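Ecto-NAD+ glycohydrolase (CD38 molecule) (PDB 3GC6) is a bovine cell-surface enzyme of the ADP-ribosyl cyclase family, whose chain pairs a largely helical part with a four-stranded parallel sheet. Local coordinates at residues A14-F20 / L118-G122; W150-E155 / I182-Q187; G171-F177 / P208-S212; A188-P193 / I224-V230. The protein carries 1 engineered substitution. One frame throughout, in Å; residues are numbered along the deposited sequence.

Contact 1: residues A14-F20 / L118-G122; sequences AGSTADF and LRWCG
Ser-16, Thr-17 and Phe-20 lie on the loop that leads from the short strand 13-14 into helix 20-35, and they meet Leu-118 to Cys-121 on the loop between helix 110-115 and strand 133-134. Thr-17 grips the backbone of Arg-119 twice. Its N donates to Arg-119 O at 3.0 Å, coming from above the carbonyl plane, while its OG1 accepts from Arg-119 N at 2.9 Å. OG1 stands anti to the carbonyl carbon (chi1 -57°), which turns it onto that N-H. Ser-16 OG accepts from Cys-121 N at 2.9 Å in a bent bond (138° at the hydrogen) and is also bonded to Asn-130 O. Two waters bridge Arg-119 NH1 to Ala-14, one to its O and one to its N. Next to these polar bonds Phe-20, in the first turn of helix 20-35, is packed among Leu-118, Trp-120 and Phe-51: CE1 comes within 3.6 Å of Trp-120 CE3, and Trp-120 CB sits over one ring face, a CH-pi contact 4.2 Å from the centroid. The disulfide Cys-121 to Cys-134 fixes the chain alongside. The N and OG1 of Thr-17 together satisfy both the N-H and the C=O of Arg-119, and Ser-16 OG takes the N-H of Cys-121.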
loop_
_atom_site.group_PDB
_atom_site.type_symbol
_atom_site.label_atom_id
_atom_site.label_comp_id
_atom_site.label_asym_id
_atom_site.label_seq_id
_atom_site.Cartn_x
_atom_site.Cartn_y
_atom_site.Cartn_z
ATOM N N ALA A 14 26.489 -14.275 13.597
ATOM C CA ALA A 14 26.111 -14.837 12.324
ATOM C C ALA A 14 26.016 -13.752 11.226
ATOM O O ALA A 14 25.698 -12.578 11.486
ATOM C CB ALA A 14 24.767 -15.564 12.461
ATOM N N GLY A 15 26.313 -14.155 10.003
ATOM C CA GLY A 15 26.238 -13.254 8.883
ATOM C C GLY A 15 24.848 -12.775 8.518
ATOM O O GLY A 15 23.844 -13.284 9.013
ATOM N N SER A 16 24.807 -11.761 7.656
ATOM C CA SER A 16 23.538 -11.219 7.184
ATOM C C SER A 16 22.651 -12.285 6.569
ATOM O O SER A 16 23.130 -13.238 5.918
ATOM C CB SER A 16 23.758 -10.126 6.134
ATOM O OG SER A 16 24.522 -9.051 6.654
ATOM N N THR A 17 21.352 -12.131 6.764
ATOM C CA THR A 17 20.372 -13.003 6.115
ATOM C C THR A 17 20.559 -12.937 4.600
ATOM O O THR A 17 20.621 -11.852 4.026
ATOM C CB THR A 17 18.968 -12.539 6.452
ATOM O OG1 THR A 17 18.816 -12.526 7.881
ATOM C CG2 THR A 17 17.937 -13.521 5.856
ATOM N N ALA A 18 20.641 -14.097 3.940
ATOM C CA ALA A 18 20.787 -14.108 2.494
ATOM C C ALA A 18 19.564 -13.461 1.842
ATOM O O ALA A 18 18.435 -13.641 2.320
ATOM C CB ALA A 18 20.970 -15.557 1.974
ATOM N N ASP A 19 19.776 -12.714 0.757
ATOM C CA ASP A 19 18.676 -12.075 0.014
ATOM C C ASP A 19 17.834 -11.134 0.863
ATOM O O ASP A 19 16.621 -11.010 0.678
ATOM C CB ASP A 19 17.826 -13.134 -0.660
ATOM C CG ASP A 19 18.584 -13.752 -1.824
ATOM O OD1 ASP A 19 18.814 -13.032 -2.805
ATOM O OD2 ASP A 19 19.008 -14.890 -1.712
ATOM N N PHE A 20 18.514 -10.465 1.788
ATOM C CA PHE A 20 17.866 -9.494 2.682
ATOM C C PHE A 20 17.002 -8.507 1.929
ATOM O O PHE A 20 15.863 -8.219 2.337
ATOM C CB PHE A 20 18.986 -8.735 3.417
ATOM C CG PHE A 20 18.502 -7.678 4.362
ATOM C CD1 PHE A 20 18.049 -8.012 5.643
ATOM C CD2 PHE A 20 18.523 -6.356 3.973
ATOM C CE1 PHE A 20 17.623 -6.997 6.525
ATOM C CE2 PHE A 20 18.115 -5.357 4.843
ATOM C CZ PHE A 20 17.643 -5.695 6.103
ATOM N N LEU A 118 15.592 -11.137 11.143
ATOM C CA LEU A 118 16.677 -10.963 10.178
ATOM C C LEU A 118 17.980 -10.489 10.841
ATOM O O LEU A 118 17.990 -9.996 11.991
ATOM C CB LEU A 118 16.305 -9.972 9.078
ATOM C CG LEU A 118 14.952 -10.211 8.412
ATOM C CD1 LEU A 118 14.739 -9.241 7.232
ATOM C CD2 LEU A 118 14.865 -11.667 7.926
ATOM N N ARG A 119 19.070 -10.663 10.091
ATOM C CA ARG A 119 20.399 -10.186 10.462
ATOM C C ARG A 119 20.915 -9.331 9.319
ATOM O O ARG A 119 20.631 -9.606 8.155
ATOM C CB ARG A 119 21.339 -11.379 10.669
ATOM C CG ARG A 119 20.860 -12.370 11.720
ATOM C CD ARG A 119 20.767 -11.686 13.064
ATOM N NE ARG A 119 20.366 -12.570 14.154
ATOM C CZ ARG A 119 21.209 -13.311 14.862
ATOM N NH1 ARG A 119 22.511 -13.283 14.590
ATOM N NH2 ARG A 119 20.752 -14.080 15.845
ATOM N N TRP A 120 21.671 -8.285 9.645
ATOM C CA TRP A 120 22.307 -7.532 8.596
ATOM C C TRP A 120 23.468 -6.733 9.105
ATOM O O TRP A 120 23.521 -6.329 10.276
ATOM C CB TRP A 120 21.305 -6.598 7.921
ATOM C CG TRP A 120 20.720 -5.510 8.854
ATOM C CD1 TRP A 120 21.184 -4.249 9.035
ATOM C CD2 TRP A 120 19.570 -5.641 9.707
ATOM N NE1 TRP A 120 20.393 -3.553 9.942
ATOM C CE2 TRP A 120 19.393 -4.396 10.369
ATOM C CE3 TRP A 120 18.682 -6.684 9.984
ATOM C CZ2 TRP A 120 18.363 -4.169 11.268
ATOM C CZ3 TRP A 120 17.644 -6.454 10.870
ATOM C CH2 TRP A 120 17.490 -5.205 11.494
ATOM N N CYS A 121 24.415 -6.547 8.206
ATOM C CA CYS A 121 25.544 -5.639 8.430
ATOM C C CYS A 121 26.220 -5.418 7.081
ATOM O O CYS A 121 26.029 -6.216 6.147
ATOM C CB CYS A 121 26.522 -6.200 9.481
ATOM S SG CYS A 121 27.446 -7.730 8.987
ATOM N N GLY A 122 27.004 -4.347 6.993
ATOM C CA GLY A 122 27.759 -4.051 5.784
ATOM C C GLY A 122 29.253 -4.118 6.025
ATOM O O GLY A 122 29.718 -4.601 7.058
HETATM O O HOH W 1 24.263 -11.419 13.311
HETATM O O HOH W 2 24.896 -14.622 15.823
#

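Contact 2: residues W150-E155 / I182-Q187; sequences WEVLSE and IFGRVQ. Engineered in segment 182-187: Gln-187 (natural residue Glu). With SO4 (sulfate ion), chain G.
Ser-154 and Gln-187 make the polar link between segment 150-155 of helix 145-159 and helix 182-187. Gln-187, an engineered residue that is Glu in the natural sequence, gives NE2 to Ser-154 OG at 2.9 Å, nearly straight (170°) and in its amide plane. The same OG donates to Trp-150 O, one turn back, at 2.7 Å, and this fixes the hydroxyl's rotation. Trp-150 O therefore takes two donors, Ser-154 N and OG, from opposite faces of its plane. Around the bond lie aliphatic tips. Ile-182 CD1 reaches Ser-154 OG at 3.4 Å, placed there by CG1 lying anti to the backbone N (chi1 -169°), and Val-186 CG1 presses on Glu-155 CG at 3.3 Å, a tight approach of side chains that cross at about a right angle. Further out, Glu-155 forms a salt bridge with Lys-65, Gln-187 packs on Phe-86 of strand 85-88, and a sulfate ion, probably from the crystallisation liquor, takes the N-H of Ile-182 through O1 at 2.7 Å. The axes of these short segments pass 9.3 Å apart at -67°, so they touch over a small patch. In this engineered protein the hydroxyl relays one hydrogen bond from side-chain amide to helix carbonyl, with methyl groups of Ile-182 and Val-186 packed beside it.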
loop_
_atom_site.group_PDB
_atom_site.type_symbol
_atom_site.label_atom_id
_atom_site.label_comp_id
_atom_site.label_asym_id
_atom_site.label_seq_id
_atom_site.Cartn_x
_atom_site.Cartn_y
_atom_site.Cartn_z
ATOM N N TRP A 150 17.126 -1.951 16.662
ATOM C CA TRP A 150 16.050 -2.340 17.597
ATOM C C TRP A 150 15.991 -1.357 18.774
ATOM O O TRP A 150 14.922 -1.134 19.341
ATOM C CB TRP A 150 16.247 -3.788 18.053
ATOM C CG TRP A 150 15.912 -4.735 16.955
ATOM C CD1 TRP A 150 16.788 -5.504 16.242
ATOM C CD2 TRP A 150 14.607 -5.029 16.433
ATOM N NE1 TRP A 150 16.114 -6.254 15.288
ATOM C CE2 TRP A 150 14.765 -5.962 15.386
ATOM C CE3 TRP A 150 13.318 -4.559 16.719
ATOM C CZ2 TRP A 150 13.659 -6.471 14.658
ATOM C CZ3 TRP A 150 12.240 -5.040 15.995
ATOM C CH2 TRP A 150 12.405 -5.990 14.971
ATOM N N GLU A 151 17.140 -0.797 19.144
ATOM C CA GLU A 151 17.173 0.185 20.233
ATOM C C GLU A 151 16.392 1.429 19.811
ATOM O O GLU A 151 15.520 1.907 20.564
ATOM C CB GLU A 151 18.643 0.483 20.601
ATOM C CG GLU A 151 19.002 1.789 21.248
ATOM C CD GLU A 151 20.517 2.043 21.055
ATOM O OE1 GLU A 151 21.309 1.106 21.319
ATOM O OE2 GLU A 151 20.918 3.125 20.588
ATOM N N VAL A 152 16.671 1.990 18.631
ATOM C CA VAL A 152 16.009 3.230 18.277
ATOM C C VAL A 152 14.535 2.975 17.934
ATOM O O VAL A 152 13.664 3.794 18.255
ATOM C CB VAL A 152 16.748 4.005 17.155
ATOM C CG1 VAL A 152 16.817 3.202 15.913
ATOM C CG2 VAL A 152 16.068 5.380 16.931
ATOM N N LEU A 153 14.252 1.847 17.293
ATOM C CA LEU A 153 12.841 1.535 17.035
ATOM C C LEU A 153 12.091 1.423 18.354
ATOM O O LEU A 153 10.952 1.901 18.475
ATOM C CB LEU A 153 12.658 0.246 16.223
ATOM C CG LEU A 153 11.350 0.171 15.423
ATOM C CD1 LEU A 153 11.323 1.203 14.267
ATOM C CD2 LEU A 153 11.136 -1.252 14.927
ATOM N N SER A 154 12.719 0.767 19.315
ATOM C CA SER A 154 12.099 0.589 20.662
ATOM C C SER A 154 11.820 1.924 21.333
ATOM O O SER A 154 10.762 2.130 21.951
ATOM C CB SER A 154 13.034 -0.215 21.575
ATOM O OG SER A 154 13.046 -1.571 21.207
ATOM N N GLU A 155 12.789 2.831 21.268
ATOM C CA GLU A 155 12.610 4.187 21.853
ATOM C C GLU A 155 11.443 4.905 21.243
ATOM O O GLU A 155 10.613 5.483 21.956
ATOM C CB GLU A 155 13.873 5.037 21.649
ATOM C CG GLU A 155 15.058 4.524 22.430
ATOM C CD GLU A 155 16.279 5.434 22.328
ATOM O OE1 GLU A 155 16.357 6.233 21.379
ATOM O OE2 GLU A 155 17.180 5.320 23.189
ATOM N N ILE A 182 16.082 -5.254 26.669
ATOM C CA ILE A 182 15.706 -4.104 25.854
ATOM C C ILE A 182 14.450 -3.427 26.435
ATOM O O ILE A 182 14.308 -2.211 26.398
ATOM C CB ILE A 182 15.553 -4.446 24.342
ATOM C CG1 ILE A 182 15.439 -3.171 23.510
ATOM C CG2 ILE A 182 14.416 -5.464 24.082
ATOM C CD1 ILE A 182 15.789 -3.406 22.055
ATOM N N PHE A 183 13.541 -4.236 26.972
ATOM C CA PHE A 183 12.343 -3.661 27.577
ATOM C C PHE A 183 12.719 -2.796 28.791
ATOM O O PHE A 183 12.230 -1.670 28.979
ATOM C CB PHE A 183 11.340 -4.748 28.010
ATOM C CG PHE A 183 10.204 -4.188 28.827
ATOM C CD1 PHE A 183 9.263 -3.363 28.247
ATOM C CD2 PHE A 183 10.108 -4.469 30.182
ATOM C CE1 PHE A 183 8.225 -2.799 28.996
ATOM C CE2 PHE A 183 9.071 -3.956 30.957
ATOM C CZ PHE A 183 8.117 -3.106 30.363
ATOM N N GLY A 184 13.627 -3.308 29.609
ATOM C CA GLY A 184 13.954 -2.617 30.858
ATOM C C GLY A 184 14.897 -1.437 30.661
ATOM O O GLY A 184 14.852 -0.475 31.408
ATOM N N ARG A 185 15.766 -1.539 29.666
ATOM C CA ARG A 185 16.812 -0.531 29.475
ATOM C C ARG A 185 16.356 0.597 28.541
ATOM O O ARG A 185 16.712 1.772 28.753
ATOM C CB ARG A 185 18.065 -1.209 28.899
ATOM C CG ARG A 185 19.209 -0.252 28.555
ATOM C CD ARG A 185 20.396 -0.973 27.872
ATOM N NE ARG A 185 20.039 -1.660 26.620
ATOM C CZ ARG A 185 19.852 -2.976 26.552
ATOM N NH1 ARG A 185 19.999 -3.698 27.654
ATOM N NH2 ARG A 185 19.520 -3.581 25.419
ATOM N N VAL A 186 15.554 0.238 27.527
ATOM C CA VAL A 186 15.205 1.168 26.461
ATOM C C VAL A 186 13.713 1.508 26.410
ATOM O O VAL A 186 13.337 2.663 26.186
ATOM C CB VAL A 186 15.646 0.623 25.062
ATOM C CG1 VAL A 186 15.322 1.640 23.999
ATOM C CG2 VAL A 186 17.134 0.310 25.053
ATOM N N GLN A 187 12.853 0.501 26.588
ATOM C CA GLN A 187 11.419 0.778 26.372
ATOM C C GLN A 187 10.765 1.414 27.585
ATOM O O GLN A 187 10.247 2.526 27.495
ATOM C CB GLN A 187 10.698 -0.478 25.934
ATOM C CG GLN A 187 11.214 -0.998 24.576
ATOM C CD GLN A 187 10.743 -2.401 24.238
ATOM O OE1 GLN A 187 9.943 -2.999 24.934
ATOM N NE2 GLN A 187 11.223 -2.919 23.094
HETATM S S SO4 G . 16.256 -9.045 25.614
HETATM O O1 SO4 G . 16.648 -7.637 25.575
HETATM O O2 SO4 G . 16.190 -9.538 24.249
HETATM O O3 SO4 G . 17.314 -9.737 26.357
HETATM O O4 SO4 G . 14.986 -9.241 26.310
#

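Contact 3: residues G171-F177 / P208-S212; sequences GSLENAF and PPSDS
Pro-208 O takes a hydrogen bond from a water that also bonds Ser-172 OG, whose other partner is Asp-204 N. Pro-209 is the first residue of 208-212 to touch the other loop directly: its CA comes 3.4 Å from Gly-171 O. Ser-210 N then donates to Gly-171 O at 2.7 Å, almost in line with the carbonyl, and Ser-210 CB lies 3.3 Å from Leu-173 O. Asp-211 N reaches the same Gly-171 O at 3.2 Å from above the carbonyl plane, so one oxygen holds two successive N-H groups. The Asp-211 side chain reaches further along the same loop, to Ala-176: with CG anti to the backbone N (chi1 -155°), OD2 accepts from Ala-176 N at 2.7 Å and 172°, met on its anti side and 24° out of the carboxylate plane. OD2 is shared with Ser-217 OG of helix 216-227, and OD1 takes a water that accepts from Asn-175 ND2. The backbone of Glu-174 lies close by, its O 3.2 Å from Asp-211 CG. Gly-171 and Pro-209 belong to the loops that follow the neighbouring parallel strands 164-170 and 196-203, and the contact joins them at the C-terminal ends of these two strands. A buried carboxylate that gathers a backbone N-H, a hydroxyl and a water would probably stay ionised, and it ties Ala-176 to the start of helix 216-227.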
loop_
_atom_site.group_PDB
_atom_site.type_symbol
_atom_site.label_atom_id
_atom_site.label_comp_id
_atom_site.label_asym_id
_atom_site.label_seq_id
_atom_site.Cartn_x
_atom_site.Cartn_y
_atom_site.Cartn_z
ATOM N N GLY A 171 6.438 -15.118 34.173
ATOM C CA GLY A 171 6.302 -15.531 35.565
ATOM C C GLY A 171 7.051 -16.815 35.868
ATOM O O GLY A 171 7.090 -17.220 37.032
ATOM N N SER A 172 7.647 -17.431 34.850
ATOM C CA SER A 172 8.436 -18.651 35.055
ATOM C C SER A 172 9.938 -18.380 35.148
ATOM O O SER A 172 10.745 -19.308 35.241
ATOM C CB SER A 172 8.090 -19.744 34.030
ATOM O OG SER A 172 6.836 -20.319 34.359
ATOM N N LEU A 173 10.317 -17.102 35.148
ATOM C CA LEU A 173 11.698 -16.718 35.373
ATOM C C LEU A 173 11.812 -16.198 36.805
ATOM O O LEU A 173 10.826 -15.769 37.394
ATOM C CB LEU A 173 12.122 -15.615 34.394
ATOM C CG LEU A 173 12.131 -15.976 32.905
ATOM C CD1 LEU A 173 12.559 -14.747 32.061
ATOM C CD2 LEU A 173 13.007 -17.191 32.602
ATOM N N GLU A 174 13.015 -16.263 37.360
ATOM C CA GLU A 174 13.257 -15.753 38.706
ATOM C C GLU A 174 12.992 -14.250 38.772
ATOM O O GLU A 174 12.405 -13.758 39.733
ATOM C CB GLU A 174 14.696 -16.062 39.162
ATOM C CG GLU A 174 14.853 -16.113 40.679
ATOM C CD GLU A 174 14.000 -17.216 41.310
ATOM O OE1 GLU A 174 14.049 -18.372 40.826
ATOM O OE2 GLU A 174 13.272 -16.928 42.284
ATOM N N ASN A 175 13.382 -13.547 37.716
ATOM C CA ASN A 175 13.108 -12.123 37.615
ATOM C C ASN A 175 12.391 -11.755 36.330
ATOM O O ASN A 175 12.994 -11.653 35.266
ATOM C CB ASN A 175 14.384 -11.314 37.809
ATOM C CG ASN A 175 15.005 -11.570 39.174
ATOM O OD1 ASN A 175 16.095 -12.146 39.266
ATOM N ND2 ASN A 175 14.296 -11.214 40.241
ATOM N N ALA A 176 11.090 -11.550 36.456
ATOM C CA ALA A 176 10.271 -11.271 35.262
ATOM C C ALA A 176 10.643 -9.934 34.617
ATOM O O ALA A 176 10.443 -9.746 33.414
ATOM C CB ALA A 176 8.778 -11.288 35.619
ATOM N N PHE A 177 11.155 -8.993 35.417
ATOM C CA PHE A 177 11.661 -7.722 34.892
ATOM C C PHE A 177 13.179 -7.713 34.977
ATOM O O PHE A 177 13.744 -7.823 36.070
ATOM C CB PHE A 177 11.120 -6.502 35.659
ATOM C CG PHE A 177 11.673 -5.193 35.138
ATOM C CD1 PHE A 177 11.262 -4.700 33.906
ATOM C CD2 PHE A 177 12.609 -4.466 35.855
ATOM C CE1 PHE A 177 11.777 -3.494 33.395
ATOM C CE2 PHE A 177 13.113 -3.263 35.366
ATOM C CZ PHE A 177 12.714 -2.785 34.133
ATOM N N PRO A 208 4.734 -24.057 38.923
ATOM C CA PRO A 208 4.479 -22.938 39.822
ATOM C C PRO A 208 5.336 -21.729 39.473
ATOM O O PRO A 208 6.505 -21.877 39.101
ATOM C CB PRO A 208 4.881 -23.480 41.198
ATOM C CG PRO A 208 5.763 -24.670 40.903
ATOM C CD PRO A 208 5.187 -25.253 39.655
ATOM N N PRO A 209 4.753 -20.532 39.594
ATOM C CA PRO A 209 5.475 -19.334 39.158
ATOM C C PRO A 209 6.745 -19.108 39.961
ATOM O O PRO A 209 6.796 -19.449 41.157
ATOM C CB PRO A 209 4.487 -18.199 39.427
ATOM C CG PRO A 209 3.178 -18.829 39.721
ATOM C CD PRO A 209 3.408 -20.241 40.118
ATOM N N SER A 210 7.752 -18.539 39.301
ATOM C CA SER A 210 9.049 -18.221 39.891
ATOM C C SER A 210 9.169 -16.738 40.244
ATOM O O SER A 210 10.039 -16.349 41.020
ATOM C CB SER A 210 10.174 -18.582 38.925
ATOM O OG SER A 210 10.311 -19.993 38.818
ATOM N N ASP A 211 8.305 -15.914 39.650
ATOM C CA ASP A 211 8.243 -14.490 40.036
ATOM C C ASP A 211 6.801 -14.013 40.114
ATOM O O ASP A 211 5.901 -14.647 39.584
ATOM C CB ASP A 211 9.059 -13.628 39.068
ATOM C CG ASP A 211 9.542 -12.317 39.695
ATOM O OD1 ASP A 211 9.561 -12.213 40.949
ATOM O OD2 ASP A 211 9.920 -11.400 38.932
ATOM N N SER A 212 6.578 -12.885 40.777
ATOM C CA SER A 212 5.238 -12.365 40.940
ATOM C C SER A 212 5.270 -10.843 41.016
ATOM O O SER A 212 6.348 -10.258 41.019
ATOM C CB SER A 212 4.616 -12.908 42.227
ATOM O OG SER A 212 5.132 -12.222 43.348
HETATM O O HOH W 3 7.904 -21.498 36.718
HETATM O O HOH W 4 11.762 -20.083 41.793
HETATM O O HOH W 5 11.990 -10.528 41.131
#

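Contact 4: residues A188-P193 / I224-V230; sequences APNLRP and ILDGRNV
Pro-193 and Arg-228 bring the backbones closest, CA to CA 4.9 Å, with Pro-193 CA 3.2 Å from Arg-228 O in a CA-H...O contact, just where helix 216-227 ends in a Schellman motif whose Asn-229 has positive phi (52°). Arg-228 buries more surface than any other residue here. Bent at chi2 and chi3, its chain folds back over loop 188-193 and brings the guanidinium side-on to a single atom, Leu-191 O, which accepts from both NE and NH2, each at 2.9 Å. The oxygen lies in the guanidinium plane, and each hydrogen bond is bent, 146° at the hydrogen, as expected when two donors share one acceptor. Pro-193 CG covers one face of the group; over the opposite face lie Pro-189 O and Asn-190 CA. Both segments stand at the entrances to neighbouring parallel strands: 188-193 leads into strand 196-203. The other segment, 224-230, is the end of helix 216-227 and the turn after it; it leads into strand 231-239 and so completes a beta-alpha-beta crossover. Deeper in, Leu-191 CD1 meets Leu-225 CD2 at 3.6 Å, and both leucines rest on Leu-197 of strand 196-203. At the Ala-188 end, Ile-224 CG2 packs at 4.2 Å against Ala-188 CB, reached because CG2 stands anti to the backbone N; at the other end, Val-230 CG2 comes 3.7 Å from Arg-192 O. The Arg-192 side chain turns the other way, its NE bonded to Ala-161 O and its NH2 to Ser-160 O.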
loop_
_atom_site.group_PDB
_atom_site.type_symbol
_atom_site.label_atom_id
_atom_site.label_comp_id
_atom_site.label_asym_id
_atom_site.label_seq_id
_atom_site.Cartn_x
_atom_site.Cartn_y
_atom_site.Cartn_z
ATOM N N ALA A 188 10.829 0.751 28.736
ATOM C CA ALA A 188 10.145 1.297 29.917
ATOM C C ALA A 188 10.625 2.716 30.281
ATOM O O ALA A 188 9.827 3.578 30.563
ATOM C CB ALA A 188 10.233 0.317 31.133
ATOM N N PRO A 189 11.946 2.969 30.240
ATOM C CA PRO A 189 12.422 4.304 30.649
ATOM C C PRO A 189 12.021 5.412 29.681
ATOM O O PRO A 189 12.127 6.592 30.046
ATOM C CB PRO A 189 13.959 4.146 30.644
ATOM C CG PRO A 189 14.144 2.674 30.944
ATOM C CD PRO A 189 13.054 1.982 30.191
ATOM N N ASN A 190 11.576 5.028 28.480
ATOM C CA ASN A 190 11.223 6.009 27.463
ATOM C C ASN A 190 9.717 6.089 27.198
ATOM O O ASN A 190 9.302 6.783 26.272
ATOM C CB ASN A 190 11.994 5.757 26.175
ATOM C CG ASN A 190 13.440 6.119 26.316
ATOM O OD1 ASN A 190 14.339 5.260 26.221
ATOM N ND2 ASN A 190 13.683 7.396 26.582
ATOM N N LEU A 191 8.936 5.406 28.026
ATOM C CA LEU A 191 7.467 5.463 27.877
ATOM C C LEU A 191 6.972 6.897 27.985
ATOM O O LEU A 191 7.411 7.655 28.848
ATOM C CB LEU A 191 6.770 4.633 28.964
ATOM C CG LEU A 191 6.701 3.153 28.668
ATOM C CD1 LEU A 191 6.238 2.419 29.953
ATOM C CD2 LEU A 191 5.751 2.857 27.464
ATOM N N ARG A 192 6.023 7.261 27.129
ATOM C CA ARG A 192 5.407 8.586 27.203
ATOM C C ARG A 192 4.822 8.784 28.595
ATOM O O ARG A 192 4.104 7.910 29.107
ATOM C CB ARG A 192 4.282 8.726 26.168
ATOM C CG ARG A 192 3.736 10.147 26.127
ATOM C CD ARG A 192 2.383 10.196 25.422
ATOM N NE ARG A 192 2.400 9.748 24.040
ATOM C CZ ARG A 192 2.551 10.572 22.985
ATOM N NH1 ARG A 192 2.793 11.863 23.160
ATOM N NH2 ARG A 192 2.511 10.089 21.749
ATOM N N PRO A 193 5.147 9.926 29.229
ATOM C CA PRO A 193 4.572 10.091 30.572
ATOM C C PRO A 193 3.041 10.031 30.569
ATOM O O PRO A 193 2.390 10.425 29.592
ATOM C CB PRO A 193 5.080 11.466 31.013
ATOM C CG PRO A 193 6.361 11.612 30.255
ATOM C CD PRO A 193 6.062 11.017 28.876
ATOM N N ILE A 224 10.599 2.727 37.987
ATOM C CA ILE A 224 10.789 3.390 36.700
ATOM C C ILE A 224 9.480 4.079 36.280
ATOM O O ILE A 224 9.483 5.239 35.869
ATOM C CB ILE A 224 11.246 2.402 35.614
ATOM C CG1 ILE A 224 12.676 1.905 35.922
ATOM C CG2 ILE A 224 11.160 3.043 34.228
ATOM C CD1 ILE A 224 13.120 0.759 35.026
ATOM N N LEU A 225 8.360 3.357 36.388
ATOM C CA LEU A 225 7.073 3.910 35.965
ATOM C C LEU A 225 6.653 5.099 36.833
ATOM O O LEU A 225 6.146 6.098 36.317
ATOM C CB LEU A 225 6.001 2.828 35.981
ATOM C CG LEU A 225 6.372 1.680 35.041
ATOM C CD1 LEU A 225 5.298 0.579 35.141
ATOM C CD2 LEU A 225 6.506 2.164 33.580
ATOM N N ASP A 226 6.902 5.014 38.141
ATOM C CA ASP A 226 6.607 6.152 39.003
ATOM C C ASP A 226 7.355 7.381 38.480
ATOM O O ASP A 226 6.813 8.497 38.471
ATOM C CB ASP A 226 7.050 5.853 40.432
ATOM C CG ASP A 226 6.053 4.977 41.204
ATOM O OD1 ASP A 226 4.883 4.770 40.783
ATOM O OD2 ASP A 226 6.451 4.480 42.279
ATOM N N GLY A 227 8.612 7.182 38.095
ATOM C CA GLY A 227 9.446 8.268 37.531
ATOM C C GLY A 227 8.839 8.886 36.277
ATOM O O GLY A 227 9.037 10.084 36.028
ATOM N N ARG A 228 8.119 8.074 35.494
ATOM C CA ARG A 228 7.485 8.533 34.246
ATOM C C ARG A 228 6.054 9.014 34.498
ATOM O O ARG A 228 5.340 9.335 33.543
ATOM C CB ARG A 228 7.405 7.403 33.198
ATOM C CG ARG A 228 8.704 6.637 32.871
ATOM C CD ARG A 228 9.768 7.508 32.252
ATOM N NE ARG A 228 9.364 8.069 30.961
ATOM C CZ ARG A 228 9.926 9.131 30.400
ATOM N NH1 ARG A 228 10.932 9.761 31.015
ATOM N NH2 ARG A 228 9.494 9.565 29.218
ATOM N N ASN A 229 5.614 9.055 35.758
ATOM C CA ASN A 229 4.215 9.341 36.069
ATOM C C ASN A 229 3.252 8.445 35.294
ATOM O O ASN A 229 2.249 8.902 34.766
ATOM C CB ASN A 229 3.895 10.822 35.784
ATOM C CG ASN A 229 2.661 11.312 36.507
ATOM O OD1 ASN A 229 2.088 10.614 37.353
ATOM N ND2 ASN A 229 2.238 12.545 36.181
ATOM N N VAL A 230 3.574 7.154 35.256
ATOM C CA VAL A 230 2.757 6.164 34.569
ATOM C C VAL A 230 2.075 5.269 35.604
ATOM O O VAL A 230 2.747 4.615 36.401
ATOM C CB VAL A 230 3.659 5.343 33.626
ATOM C CG1 VAL A 230 2.982 4.048 33.194
ATOM C CG2 VAL A 230 4.055 6.170 32.414
#

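How the contacts relate
Contact 1 closes before the other three open along the chain; contact 3 crosses both contact 2 and contact 4, whose segments 182-187 and 188-193 are consecutive. Contact 2 lies nearest the centre of the chain, about 13 Å from contact 4 and about 22 Å from contact 3, between centres. Helix 145-159 connects it to contact 1, about 21 Å away between centres, where Trp-150 NE1 touches Trp-120 CH2 at 4.2 Å. Contacts 3 and 4 sit near the two ends of helix 216-227, and Phe-177 bridges them, touching Ile-224 as well as Phe-183 and Gly-184 of contact 2. The mostly helical part is thereby joined through helix 182-187 to the parallel sheet.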